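Local coordinates for protein methyltransferase 1 (Methanosarcina barkeri, PDB 2I2X) that transfers the methyl group of methanol to the cobalt of a corrinoid carried by its partner subunit, using zinc, in methanogenesis, at residues Lys4-Met9 and Ala278-Pro283. Residues are numbered along the deposited sequence; the frame is centred on the assembly and turned at random.
Sequences KRYTSM and AITGMP
Tyr6 lays its ring across the last turn of helix 273-280, with the methyl of Thr280 over one face: CG2 stands 4.2 Å from the ring centroid and 26° off the normal, a CH-pi contact. At the root of the ring, CG2 of Ile279 meets Tyr6 CB at 3.6 Å, and the two side chains slant past each other. The tyrosine gets there because CG lies anti to its own carbonyl carbon (chi1 -80°), which sends the ring from the extended chain toward the helix end. Its hydroxyl passes CE of Met282 and shares a water with the backbone O of Thr280, to which the water donates at 2.8 Å. An aromatic residue ending in a hydroxyl thus suits a place apolar along its length and polar at its far end. A leucine here would probably leave the Thr280 methyl without its aromatic face and the bridging water without its phenolic partner.

Met9 approaches differently. Bent at both chi2 and chi3, its flexible thioether folds back so that CE lies 3.8 Å from Ala278 CB and 3.3 Å from Ala278 O, consistent with a small side chain suiting this spot, while SD passes Ile279 CG1 at 4.2 Å. Tyr376 and Val383 of helix 372-383 also touch Met9, and Leu255 of helix 240-259 touches both Tyr6 and Thr280.

The other branch of Thr280 does polar work: OG1 accepts from Met282 N at 3.1 Å and also bonds to Val276 O. Gly281, with positive phi, ends the helix just beyond. So the side chains of Tyr6 and Met9, with a water bridge and no direct hydrogen bond between the two segments, pack the N-terminal arm of this TIM-barrel subunit against a helix C-terminus finished by an ST turn.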
loop_
_atom_site.group_PDB
_atom_site.type_symbol
_atom_site.label_atom_id
_atom_site.label_comp_id
_atom_site.label_asym_id
_atom_site.label_seq_id
_atom_site.Cartn_x
_atom_site.Cartn_y
_atom_site.Cartn_z
ATOM N N LYS A 4 30.384 -24.720 -10.689
ATOM C CA LYS A 4 31.200 -24.109 -11.762
ATOM C C LYS A 4 31.389 -22.596 -11.570
ATOM O O LYS A 4 30.491 -21.808 -11.846
ATOM C CB LYS A 4 30.616 -24.456 -13.151
ATOM C CG LYS A 4 31.426 -23.941 -14.366
ATOM C CD LYS A 4 32.841 -24.534 -14.423
ATOM C CE LYS A 4 33.652 -23.979 -15.618
ATOM N NZ LYS A 4 34.086 -22.545 -15.449
ATOM N N ARG A 5 32.567 -22.195 -11.120
ATOM C CA ARG A 5 32.744 -20.853 -10.554
ATOM C C ARG A 5 32.983 -19.736 -11.565
ATOM O O ARG A 5 33.552 -19.976 -12.610
ATOM C CB ARG A 5 33.801 -20.880 -9.455
ATOM C CG ARG A 5 33.697 -22.156 -8.650
ATOM C CD ARG A 5 33.842 -21.950 -7.175
ATOM N NE ARG A 5 32.536 -21.849 -6.565
ATOM C CZ ARG A 5 32.085 -22.579 -5.547
ATOM N NH1 ARG A 5 32.830 -23.512 -4.957
ATOM N NH2 ARG A 5 30.854 -22.344 -5.103
ATOM N N TYR A 6 32.529 -18.524 -11.248
ATOM C CA TYR A 6 32.673 -17.388 -12.156
ATOM C C TYR A 6 34.028 -16.745 -12.009
ATOM O O TYR A 6 34.440 -16.415 -10.910
ATOM C CB TYR A 6 31.558 -16.334 -11.946
ATOM C CG TYR A 6 30.275 -16.709 -12.622
ATOM C CD1 TYR A 6 29.970 -16.248 -13.900
ATOM C CD2 TYR A 6 29.362 -17.561 -11.993
ATOM C CE1 TYR A 6 28.776 -16.634 -14.539
ATOM C CE2 TYR A 6 28.171 -17.945 -12.613
ATOM C CZ TYR A 6 27.899 -17.482 -13.887
ATOM O OH TYR A 6 26.739 -17.866 -14.483
ATOM N N THR A 7 34.717 -16.559 -13.128
ATOM C CA THR A 7 36.050 -15.932 -13.115
ATOM C C THR A 7 36.098 -14.832 -14.144
ATOM O O THR A 7 37.162 -14.279 -14.436
ATOM C CB THR A 7 37.226 -16.972 -13.292
ATOM O OG1 THR A 7 36.935 -17.855 -14.380
ATOM C CG2 THR A 7 37.382 -17.836 -12.019
ATOM N N SER A 8 34.931 -14.500 -14.698
ATOM C CA SER A 8 34.823 -13.336 -15.575
ATOM C C SER A 8 33.431 -12.737 -15.456
ATOM O O SER A 8 32.562 -13.364 -14.855
ATOM C CB SER A 8 35.193 -13.679 -17.024
ATOM O OG SER A 8 34.471 -14.805 -17.442
ATOM N N MET A 9 33.260 -11.517 -15.976
ATOM C CA MET A 9 31.999 -10.772 -15.949
ATOM C C MET A 9 31.215 -10.983 -17.253
ATOM O O MET A 9 31.772 -10.877 -18.333
ATOM C CB MET A 9 32.279 -9.261 -15.832
ATOM C CG MET A 9 33.194 -8.773 -14.713
ATOM S SD MET A 9 32.412 -8.972 -13.139
ATOM C CE MET A 9 31.051 -7.790 -13.199
ATOM N N ALA A 278 25.483 -8.359 -12.630
ATOM C CA ALA A 278 26.735 -7.930 -13.276
ATOM C C ALA A 278 27.702 -9.097 -13.553
ATOM O O ALA A 278 28.332 -9.146 -14.606
ATOM C CB ALA A 278 27.438 -6.848 -12.450
ATOM N N ILE A 279 27.817 -10.044 -12.623
ATOM C CA ILE A 279 28.655 -11.185 -12.850
ATOM C C ILE A 279 28.020 -12.161 -13.845
ATOM O O ILE A 279 28.649 -12.540 -14.835
ATOM C CB ILE A 279 28.985 -11.909 -11.514
ATOM C CG1 ILE A 279 29.815 -11.005 -10.601
ATOM C CG2 ILE A 279 29.725 -13.192 -11.763
ATOM C CD1 ILE A 279 29.893 -11.507 -9.189
ATOM N N THR A 280 26.776 -12.557 -13.581
ATOM C CA THR A 280 26.162 -13.686 -14.288
ATOM C C THR A 280 25.443 -13.350 -15.597
ATOM O O THR A 280 25.271 -14.240 -16.454
ATOM C CB THR A 280 25.117 -14.405 -13.407
ATOM O OG1 THR A 280 24.058 -13.498 -13.103
ATOM C CG2 THR A 280 25.722 -14.909 -12.097
ATOM N N GLY A 281 24.977 -12.109 -15.741
ATOM C CA GLY A 281 24.163 -11.747 -16.909
ATOM C C GLY A 281 22.789 -12.377 -16.847
ATOM O O GLY A 281 22.081 -12.451 -17.859
ATOM N N MET A 282 22.414 -12.831 -15.650
ATOM C CA MET A 282 21.132 -13.477 -15.407
ATOM C C MET A 282 20.131 -12.476 -14.825
ATOM O O MET A 282 20.549 -11.483 -14.177
ATOM C CB MET A 282 21.303 -14.649 -14.452
ATOM C CG MET A 282 21.855 -15.870 -15.146
ATOM S SD MET A 282 22.457 -17.096 -13.984
ATOM C CE MET A 282 23.023 -18.369 -15.088
ATOM N N PRO A 283 18.824 -12.711 -15.064
ATOM C CA PRO A 283 17.825 -11.786 -14.606
ATOM C C PRO A 283 17.587 -11.868 -13.097
ATOM O O PRO A 283 17.795 -12.937 -12.496
ATOM C CB PRO A 283 16.574 -12.224 -15.384
ATOM C CG PRO A 283 16.746 -13.663 -15.490
ATOM C CD PRO A 283 18.207 -13.811 -15.819
HETATM O O HOH W 1 26.027 -16.950 -16.753
#